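Local coordinates for DUF4442 domain-containing protein (Pseudomonas aeruginosa, PDB 1SH8), which is of unknown function but, as a member of the HotDog clan related to PaaI-type proteins, is probably a thioesterase, at residues A[50-61]-A[87-98]; A[21-29]-A[38-46]. One frame throughout, in Å; residues are numbered along the deposited sequence.

Interaction 1: residues A[50-61]-A[87-98]; sequences GSMYAGALFTLA and LRFRRPAKGDIR
L57 of the helix 54-61 divides its two methyls between two partners: CD2 rests on A93 CB at 4.0 Å, while CD1 comes to the edge of the F89 ring, near its plane, 4.0 Å from CE1. Beside it L87, with CG anti to the backbone N (chi1 -180°), holds both methyls up to the helix: CD2 lies 3.7 Å from F58 CA, and CD1 faces A61 CB. Farther along, L60 meets I97 at about a right angle, its CD2 3.6 Å from I97 CG2. L57, L60, L87, A93 and I97 are buried, F89 partly exposed; this apolar side belongs to the hot-dog fold, in which a helix lies against the sheet. The helix 54-61 runs at 131° to the strand 87-89, and L129 of the strand 120-130 also packs on L57 and L60. F58 stacks on F58 of the second subunit. Toward the loop the contact turns polar. M52 N donates to A93 O at 2.8 Å, and one water links S51 OG, M52 O and A93 N; S51 OG also bonds to N47. At the exposed end K94, bent at chi4 (-61°), lets NZ donate to G50 O at 3.1 Å, from well above the carbonyl plane, and a second water bridges the same two atoms.

Interaction 2: residues A[21-29]-A[38-46]; sequences VQRSGLRAE and LRMPGAGNE
The guanidinium of R39 has R27 CB over one face, 3.7 Å from NH2, and E29 OE2 at its edge, 2° out of its plane. The salt bridge from R39 NH1 to E29 OE2 measures 2.7 Å and uses the anti lone pair of the carboxylate, whose plane is turned 50° from that of the guanidinium. R39 starts extended, with CG anti to the backbone N, and its bend at chi3 (72°) turns the group alongside R27. The two arginines point the same way. Beneath them R27 and R39 form an antiparallel hydrogen-bonded pair of the hairpin 27-32/35-40: R27 N donates to R39 O at 2.9 Å, and R39 N returns a bond to R27 O. A28 and L38, the adjoining non-hydrogen-bonded pair, meet on the other face of the sheet, CB to CD2 4.0 Å. Where the helix 19-24 gives way to the strand, M40 folds back through chi2 and chi3, placing SD 3.3 Å from S24 OG and CE 3.9 Å from L26 CD1. S24 OG itself donates to V21 O, and P41 CD lies 3.3 Å from G25 O. E29 is gripped by three arginines, R39 through OE2 and R37 and R98 through OE1, while R27 pairs with E15; the cluster is rich in positive charge, which would be expected to stabilise the ionised carboxylate of E29.

Overall arrangement
Interaction 2 closes before interaction 1 opens along the chain, and their centres lie 11 Å apart on the same side of the chain's centre. Strand 35-40 leads through a loop to helix 54-62, and also neighbours strand 97-102 in a three-stranded antiparallel sheet, so residues 38-46 adjoin both segments of interaction 1. Two probable backbone hydrogen bonds give direct evidence: M40 N with I97 O at 2.7 Å and Y53 N with N45 O at 2.8 Å. L60 packs on both L38 and M40. Both contacts reach the second subunit, and L87 and R88 pair with a strand there, carrying the other sheet across the interface, consistent with a hot-dog dimer.

Interaction 1: residues A[50-61]-A[87-98]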
loop_
_atom_site.group_PDB
_atom_site.type_symbol
_atom_site.label_atom_id
_atom_site.label_comp_id
_atom_site.label_asym_id
_atom_site.label_seq_id
_atom_site.Cartn_x
_atom_site.Cartn_y
_atom_site.Cartn_z
ATOM N N GLY A 50 -11.141 -12.637 -7.639
ATOM C CA GLY A 50 -12.144 -11.837 -8.326
ATOM C C GLY A 50 -12.366 -10.363 -8.032
ATOM O O GLY A 50 -13.381 -9.817 -8.463
ATOM N N SER A 51 -11.459 -9.714 -7.307
ATOM C CA SER A 51 -11.608 -8.282 -7.020
ATOM C C SER A 51 -10.241 -7.598 -7.069
ATOM O O SER A 51 -9.221 -8.262 -7.263
ATOM C CB SER A 51 -12.266 -8.058 -5.656
ATOM O OG SER A 51 -11.489 -8.601 -4.612
ATOM N N MET A 52 -10.213 -6.278 -6.899
ATOM C CA MET A 52 -8.952 -5.549 -6.968
ATOM C C MET A 52 -8.001 -5.943 -5.852
ATOM O O MET A 52 -8.396 -6.051 -4.692
ATOM C CB MET A 52 -9.193 -4.028 -6.926
ATOM C CG MET A 52 -7.928 -3.177 -7.173
ATOM S SD MET A 52 -8.268 -1.420 -7.521
ATOM C CE MET A 52 -7.419 -0.662 -6.455
ATOM N N TYR A 53 -6.742 -6.153 -6.216
ATOM C CA TYR A 53 -5.723 -6.516 -5.242
ATOM C C TYR A 53 -5.529 -5.358 -4.258
ATOM O O TYR A 53 -5.537 -4.190 -4.654
ATOM C CB TYR A 53 -4.402 -6.840 -5.953
ATOM C CG TYR A 53 -3.255 -7.062 -4.990
ATOM C CD1 TYR A 53 -3.357 -7.998 -3.963
ATOM C CD2 TYR A 53 -2.098 -6.287 -5.062
ATOM C CE1 TYR A 53 -2.341 -8.154 -3.022
ATOM C CE2 TYR A 53 -1.077 -6.433 -4.126
ATOM C CZ TYR A 53 -1.211 -7.365 -3.108
ATOM O OH TYR A 53 -0.235 -7.482 -2.152
ATOM N N ALA A 54 -5.358 -5.688 -2.981
ATOM C CA ALA A 54 -5.168 -4.684 -1.931
ATOM C C ALA A 54 -4.088 -3.652 -2.244
ATOM O O ALA A 54 -4.239 -2.478 -1.909
ATOM C CB ALA A 54 -4.853 -5.374 -0.608
ATOM N N GLY A 55 -2.999 -4.096 -2.870
ATOM C CA GLY A 55 -1.900 -3.205 -3.216
ATOM C C GLY A 55 -2.298 -2.150 -4.234
ATOM O O GLY A 55 -1.777 -1.027 -4.215
ATOM N N ALA A 56 -3.214 -2.510 -5.130
ATOM C CA ALA A 56 -3.693 -1.574 -6.140
ATOM C C ALA A 56 -4.591 -0.548 -5.444
ATOM O O ALA A 56 -4.541 0.647 -5.756
ATOM C CB ALA A 56 -4.463 -2.316 -7.220
ATOM N N LEU A 57 -5.419 -1.015 -4.507
ATOM C CA LEU A 57 -6.294 -0.114 -3.756
ATOM C C LEU A 57 -5.432 0.865 -2.964
ATOM O O LEU A 57 -5.714 2.064 -2.925
ATOM C CB LEU A 57 -7.200 -0.913 -2.813
ATOM C CG LEU A 57 -8.353 -1.662 -3.496
ATOM C CD1 LEU A 57 -8.979 -2.671 -2.540
ATOM C CD2 LEU A 57 -9.394 -0.645 -3.972
ATOM N N PHE A 58 -4.368 0.359 -2.349
ATOM C CA PHE A 58 -3.481 1.225 -1.573
ATOM C C PHE A 58 -2.857 2.300 -2.454
ATOM O O PHE A 58 -2.808 3.473 -2.086
ATOM C CB PHE A 58 -2.353 0.422 -0.924
ATOM C CG PHE A 58 -1.389 1.274 -0.140
ATOM C CD1 PHE A 58 -1.603 1.538 1.213
ATOM C CD2 PHE A 58 -0.285 1.849 -0.766
ATOM C CE1 PHE A 58 -0.723 2.368 1.930
ATOM C CE2 PHE A 58 0.596 2.678 -0.062
ATOM C CZ PHE A 58 0.375 2.937 1.287
ATOM N N THR A 59 -2.364 1.892 -3.619
ATOM C CA THR A 59 -1.728 2.830 -4.530
ATOM C C THR A 59 -2.702 3.932 -4.945
ATOM O O THR A 59 -2.344 5.111 -4.965
ATOM C CB THR A 59 -1.176 2.089 -5.764
ATOM O OG1 THR A 59 -0.173 1.159 -5.335
ATOM C CG2 THR A 59 -0.544 3.062 -6.745
ATOM N N LEU A 60 -3.938 3.551 -5.256
ATOM C CA LEU A 60 -4.947 4.530 -5.651
ATOM C C LEU A 60 -5.239 5.512 -4.517
ATOM O O LEU A 60 -5.360 6.713 -4.744
ATOM C CB LEU A 60 -6.247 3.824 -6.044
ATOM C CG LEU A 60 -7.405 4.766 -6.398
ATOM C CD1 LEU A 60 -7.024 5.604 -7.615
ATOM C CD2 LEU A 60 -8.662 3.959 -6.675
ATOM N N ALA A 61 -5.350 4.988 -3.297
ATOM C CA ALA A 61 -5.651 5.813 -2.128
ATOM C C ALA A 61 -4.486 6.689 -1.675
ATOM O O ALA A 61 -4.692 7.775 -1.139
ATOM C CB ALA A 61 -6.098 4.921 -0.972
ATOM N N LEU A 87 -5.624 1.983 5.743
ATOM C CA LEU A 87 -6.533 1.664 4.639
ATOM C C LEU A 87 -7.539 0.639 5.153
ATOM O O LEU A 87 -7.152 -0.447 5.576
ATOM C CB LEU A 87 -5.759 1.082 3.451
ATOM C CG LEU A 87 -6.582 0.706 2.209
ATOM C CD1 LEU A 87 -7.304 1.938 1.660
ATOM C CD2 LEU A 87 -5.666 0.111 1.145
ATOM N N ARG A 88 -8.821 0.992 5.135
ATOM C CA ARG A 88 -9.870 0.099 5.621
ATOM C C ARG A 88 -10.650 -0.470 4.440
ATOM O O ARG A 88 -11.159 0.272 3.603
ATOM C CB ARG A 88 -10.814 0.864 6.559
ATOM C CG ARG A 88 -10.104 1.629 7.679
ATOM C CD ARG A 88 -11.096 2.400 8.549
ATOM N NE ARG A 88 -10.465 3.520 9.251
ATOM C CZ ARG A 88 -9.737 3.413 10.361
ATOM N NH1 ARG A 88 -9.537 2.233 10.931
ATOM N NH2 ARG A 88 -9.194 4.500 10.898
ATOM N N PHE A 89 -10.738 -1.793 4.376
ATOM C CA PHE A 89 -11.430 -2.465 3.283
ATOM C C PHE A 89 -12.889 -2.704 3.656
ATOM O O PHE A 89 -13.183 -3.356 4.663
ATOM C CB PHE A 89 -10.708 -3.780 2.979
ATOM C CG PHE A 89 -9.242 -3.598 2.667
ATOM C CD1 PHE A 89 -8.832 -3.150 1.410
ATOM C CD2 PHE A 89 -8.272 -3.836 3.642
ATOM C CE1 PHE A 89 -7.474 -2.941 1.130
ATOM C CE2 PHE A 89 -6.909 -3.629 3.372
ATOM C CZ PHE A 89 -6.513 -3.180 2.111
ATOM N N ARG A 90 -13.796 -2.173 2.839
ATOM C CA ARG A 90 -15.228 -2.285 3.097
ATOM C C ARG A 90 -15.938 -3.388 2.323
ATOM O O ARG A 90 -16.796 -4.084 2.871
ATOM C CB ARG A 90 -15.911 -0.951 2.804
ATOM C CG ARG A 90 -15.300 0.234 3.539
ATOM C CD ARG A 90 -15.129 -0.036 5.034
ATOM N NE ARG A 90 -14.933 1.216 5.759
ATOM C CZ ARG A 90 -14.586 1.303 7.037
ATOM N NH1 ARG A 90 -14.379 0.205 7.756
ATOM N NH2 ARG A 90 -14.472 2.496 7.604
ATOM N N ARG A 91 -15.600 -3.533 1.045
ATOM C CA ARG A 91 -16.214 -4.567 0.215
ATOM C C ARG A 91 -15.367 -4.869 -1.015
ATOM O O ARG A 91 -14.567 -4.038 -1.444
ATOM C CB ARG A 91 -17.625 -4.139 -0.199
ATOM C CG ARG A 91 -17.728 -2.729 -0.733
ATOM C CD ARG A 91 -19.153 -2.213 -0.611
ATOM N NE ARG A 91 -20.055 -2.842 -1.569
ATOM C CZ ARG A 91 -21.377 -2.891 -1.429
ATOM N NH1 ARG A 91 -21.953 -2.353 -0.361
ATOM N NH2 ARG A 91 -22.123 -3.472 -2.362
ATOM N N PRO A 92 -15.516 -6.074 -1.588
ATOM C CA PRO A 92 -14.735 -6.432 -2.777
ATOM C C PRO A 92 -14.832 -5.329 -3.828
ATOM O O PRO A 92 -15.926 -4.880 -4.163
ATOM C CB PRO A 92 -15.390 -7.734 -3.234
ATOM C CG PRO A 92 -15.817 -8.357 -1.933
ATOM C CD PRO A 92 -16.421 -7.173 -1.200
ATOM N N ALA A 93 -13.687 -4.889 -4.338
ATOM C CA ALA A 93 -13.652 -3.826 -5.339
ATOM C C ALA A 93 -13.666 -4.413 -6.744
ATOM O O ALA A 93 -12.664 -4.956 -7.208
ATOM C CB ALA A 93 -12.407 -2.963 -5.137
ATOM N N LYS A 94 -14.812 -4.307 -7.411
ATOM C CA LYS A 94 -14.961 -4.834 -8.761
ATOM C C LYS A 94 -15.016 -3.712 -9.788
ATOM O O LYS A 94 -15.607 -2.662 -9.541
ATOM C CB LYS A 94 -16.226 -5.696 -8.849
ATOM C CG LYS A 94 -16.176 -6.924 -7.947
ATOM C CD LYS A 94 -17.424 -7.776 -8.078
ATOM C CE LYS A 94 -17.387 -8.952 -7.113
ATOM N NZ LYS A 94 -16.236 -9.855 -7.378
ATOM N N GLY A 95 -14.385 -3.940 -10.938
ATOM C CA GLY A 95 -14.375 -2.937 -11.981
ATOM C C GLY A 95 -13.374 -1.841 -11.684
ATOM O O GLY A 95 -12.467 -2.023 -10.866
ATOM N N ASP A 96 -13.530 -0.702 -12.353
ATOM C CA ASP A 96 -12.637 0.430 -12.149
ATOM C C ASP A 96 -12.994 1.138 -10.845
ATOM O O ASP A 96 -14.172 1.304 -10.510
ATOM C CB ASP A 96 -12.743 1.416 -13.312
ATOM C CG ASP A 96 -12.232 0.841 -14.619
ATOM O OD1 ASP A 96 -11.669 -0.269 -14.609
ATOM O OD2 ASP A 96 -12.389 1.514 -15.660
ATOM N N ILE A 97 -11.964 1.565 -10.120
ATOM C CA ILE A 97 -12.145 2.235 -8.841
ATOM C C ILE A 97 -11.573 3.646 -8.919
ATOM O O ILE A 97 -10.541 3.865 -9.555
ATOM C CB ILE A 97 -11.430 1.436 -7.721
ATOM C CG1 ILE A 97 -11.897 -0.026 -7.746
ATOM C CG2 ILE A 97 -11.708 2.054 -6.366
ATOM C CD1 ILE A 97 -13.398 -0.219 -7.530
ATOM N N ARG A 98 -12.241 4.601 -8.273
ATOM C CA ARG A 98 -11.790 5.988 -8.295
ATOM C C ARG A 98 -11.672 6.596 -6.913
ATOM O O ARG A 98 -12.191 6.069 -5.925
ATOM C CB ARG A 98 -12.752 6.872 -9.111
ATOM C CG ARG A 98 -12.919 6.492 -10.569
ATOM C CD ARG A 98 -13.665 7.597 -11.323
ATOM N NE ARG A 98 -15.027 7.802 -10.819
ATOM C CZ ARG A 98 -15.836 8.782 -11.224
ATOM N NH1 ARG A 98 -15.425 9.654 -12.138
ATOM N NH2 ARG A 98 -17.064 8.887 -10.722
HETATM O O HOH W 1 -15.280 -11.200 -9.672
HETATM O O HOH W 2 -10.928 -6.055 -3.634
#

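Interaction 2: residues A[21-29]-A[38-46]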
loop_
_atom_site.group_PDB
_atom_site.type_symbol
_atom_site.label_atom_id
_atom_site.label_comp_id
_atom_site.label_asym_id
_atom_site.label_seq_id
_atom_site.Cartn_x
_atom_site.Cartn_y
_atom_site.Cartn_z
ATOM N N VAL A 21 3.721 2.784 -10.233
ATOM C CA VAL A 21 2.404 3.355 -10.506
ATOM C C VAL A 21 2.066 3.235 -11.989
ATOM O O VAL A 21 0.957 2.851 -12.359
ATOM C CB VAL A 21 2.351 4.844 -10.091
ATOM C CG1 VAL A 21 1.034 5.479 -10.551
ATOM C CG2 VAL A 21 2.488 4.957 -8.577
ATOM N N GLN A 22 3.032 3.551 -12.838
ATOM C CA GLN A 22 2.821 3.471 -14.272
ATOM C C GLN A 22 2.370 2.059 -14.681
ATOM O O GLN A 22 1.434 1.904 -15.472
ATOM C CB GLN A 22 4.114 3.856 -15.001
ATOM C CG GLN A 22 3.916 4.173 -16.471
ATOM C CD GLN A 22 3.655 2.937 -17.304
ATOM O OE1 GLN A 22 2.876 2.975 -18.262
ATOM N NE2 GLN A 22 4.314 1.835 -16.955
ATOM N N ARG A 23 3.025 1.038 -14.125
ATOM C CA ARG A 23 2.700 -0.355 -14.442
ATOM C C ARG A 23 1.275 -0.756 -14.058
ATOM O O ARG A 23 0.722 -1.692 -14.635
ATOM C CB ARG A 23 3.681 -1.312 -13.753
ATOM C CG ARG A 23 5.132 -1.184 -14.194
ATOM C CD ARG A 23 5.964 -2.388 -13.727
ATOM N NE ARG A 23 6.013 -2.547 -12.271
ATOM C CZ ARG A 23 6.945 -2.016 -11.481
ATOM N NH1 ARG A 23 7.922 -1.275 -11.998
ATOM N NH2 ARG A 23 6.913 -2.244 -10.171
ATOM N N SER A 24 0.685 -0.058 -13.090
ATOM C CA SER A 24 -0.676 -0.375 -12.651
ATOM C C SER A 24 -1.746 0.186 -13.583
ATOM O O SER A 24 -2.907 -0.212 -13.512
ATOM C CB SER A 24 -0.929 0.160 -11.239
ATOM O OG SER A 24 -1.181 1.555 -11.261
ATOM N N GLY A 25 -1.360 1.123 -14.443
ATOM C CA GLY A 25 -2.317 1.708 -15.367
ATOM C C GLY A 25 -3.163 2.828 -14.778
ATOM O O GLY A 25 -4.160 3.242 -15.377
ATOM N N LEU A 26 -2.774 3.320 -13.606
ATOM C CA LEU A 26 -3.510 4.400 -12.958
ATOM C C LEU A 26 -3.638 5.598 -13.889
ATOM O O LEU A 26 -2.671 5.984 -14.552
ATOM C CB LEU A 26 -2.805 4.821 -11.665
ATOM C CG LEU A 26 -3.469 5.966 -10.898
ATOM C CD1 LEU A 26 -3.319 5.749 -9.400
ATOM C CD2 LEU A 26 -2.860 7.290 -11.339
ATOM N N ARG A 27 -4.834 6.179 -13.941
ATOM C CA ARG A 27 -5.091 7.336 -14.791
ATOM C C ARG A 27 -5.635 8.518 -13.995
ATOM O O ARG A 27 -6.412 8.346 -13.052
ATOM C CB ARG A 27 -6.084 6.964 -15.892
ATOM C CG ARG A 27 -5.593 5.844 -16.795
ATOM C CD ARG A 27 -4.525 6.340 -17.750
ATOM N NE ARG A 27 -5.104 7.260 -18.721
ATOM C CZ ARG A 27 -4.404 7.986 -19.588
ATOM N NH1 ARG A 27 -3.076 7.909 -19.615
ATOM N NH2 ARG A 27 -5.036 8.793 -20.431
ATOM N N ALA A 28 -5.207 9.720 -14.367
ATOM C CA ALA A 28 -5.674 10.929 -13.704
ATOM C C ALA A 28 -6.838 11.459 -14.521
ATOM O O ALA A 28 -6.705 11.663 -15.724
ATOM C CB ALA A 28 -4.559 11.970 -13.655
ATOM N N GLU A 29 -7.985 11.662 -13.883
ATOM C CA GLU A 29 -9.145 12.191 -14.593
ATOM C C GLU A 29 -9.147 13.712 -14.503
ATOM O O GLU A 29 -9.430 14.398 -15.487
ATOM C CB GLU A 29 -10.441 11.612 -14.019
ATOM C CG GLU A 29 -10.550 10.105 -14.198
ATOM C CD GLU A 29 -11.948 9.566 -13.948
ATOM O OE1 GLU A 29 -12.745 10.235 -13.250
ATOM O OE2 GLU A 29 -12.241 8.458 -14.443
ATOM N N LEU A 38 -8.477 10.474 -9.449
ATOM C CA LEU A 38 -7.739 9.404 -10.112
ATOM C C LEU A 38 -8.599 8.160 -10.285
ATOM O O LEU A 38 -9.585 7.968 -9.567
ATOM C CB LEU A 38 -6.498 9.039 -9.288
ATOM C CG LEU A 38 -5.646 10.184 -8.722
ATOM C CD1 LEU A 38 -4.544 9.588 -7.850
ATOM C CD2 LEU A 38 -5.054 11.023 -9.849
ATOM N N ARG A 39 -8.208 7.314 -11.232
ATOM C CA ARG A 39 -8.923 6.074 -11.513
ATOM C C ARG A 39 -7.951 4.906 -11.666
ATOM O O ARG A 39 -6.954 5.009 -12.377
ATOM C CB ARG A 39 -9.740 6.210 -12.805
ATOM C CG ARG A 39 -10.552 4.956 -13.155
ATOM C CD ARG A 39 -11.296 5.089 -14.488
ATOM N NE ARG A 39 -10.390 5.030 -15.632
ATOM C CZ ARG A 39 -10.092 6.059 -16.418
ATOM N NH1 ARG A 39 -10.628 7.253 -16.198
ATOM N NH2 ARG A 39 -9.254 5.892 -17.431
ATOM N N MET A 40 -8.228 3.798 -10.989
ATOM C CA MET A 40 -7.378 2.620 -11.120
ATOM C C MET A 40 -8.194 1.586 -11.890
ATOM O O MET A 40 -9.268 1.178 -11.449
ATOM C CB MET A 40 -6.981 2.053 -9.754
ATOM C CG MET A 40 -6.030 0.846 -9.832
ATOM S SD MET A 40 -4.355 1.226 -10.433
ATOM C CE MET A 40 -3.645 1.890 -8.935
ATOM N N PRO A 41 -7.704 1.165 -13.067
ATOM C CA PRO A 41 -8.456 0.172 -13.841
ATOM C C PRO A 41 -8.518 -1.180 -13.134
ATOM O O PRO A 41 -7.559 -1.593 -12.475
ATOM C CB PRO A 41 -7.687 0.111 -15.163
ATOM C CG PRO A 41 -6.273 0.418 -14.749
ATOM C CD PRO A 41 -6.463 1.556 -13.762
ATOM N N GLY A 42 -9.654 -1.860 -13.263
ATOM C CA GLY A 42 -9.802 -3.158 -12.639
ATOM C C GLY A 42 -8.971 -4.173 -13.391
ATOM O O GLY A 42 -8.365 -5.067 -12.798
ATOM N N ALA A 43 -8.929 -4.022 -14.710
ATOM C CA ALA A 43 -8.182 -4.938 -15.562
ATOM C C ALA A 43 -6.681 -4.890 -15.291
ATOM O O ALA A 43 -6.062 -3.829 -15.364
ATOM C CB ALA A 43 -8.463 -4.625 -17.030
ATOM N N GLY A 44 -6.107 -6.049 -14.980
ATOM C CA GLY A 44 -4.682 -6.137 -14.710
ATOM C C GLY A 44 -4.314 -5.979 -13.245
ATOM O O GLY A 44 -3.188 -6.278 -12.842
ATOM N N ASN A 45 -5.269 -5.521 -12.444
ATOM C CA ASN A 45 -5.032 -5.301 -11.020
ATOM C C ASN A 45 -5.853 -6.225 -10.131
ATOM O O ASN A 45 -6.040 -5.948 -8.949
ATOM C CB ASN A 45 -5.343 -3.842 -10.674
ATOM C CG ASN A 45 -4.381 -2.876 -11.330
ATOM O OD1 ASN A 45 -4.789 -1.911 -11.989
ATOM N ND2 ASN A 45 -3.091 -3.125 -11.151
ATOM N N GLU A 46 -6.333 -7.327 -10.702
ATOM C CA GLU A 46 -7.147 -8.284 -9.960
ATOM C C GLU A 46 -6.312 -9.163 -9.033
ATOM O O GLU A 46 -5.146 -9.454 -9.316
ATOM C CB GLU A 46 -7.921 -9.193 -10.930
ATOM C CG GLU A 46 -8.577 -8.467 -12.102
ATOM C CD GLU A 46 -7.707 -8.448 -13.363
ATOM O OE1 GLU A 46 -6.461 -8.508 -13.250
ATOM O OE2 GLU A 46 -8.278 -8.356 -14.473
#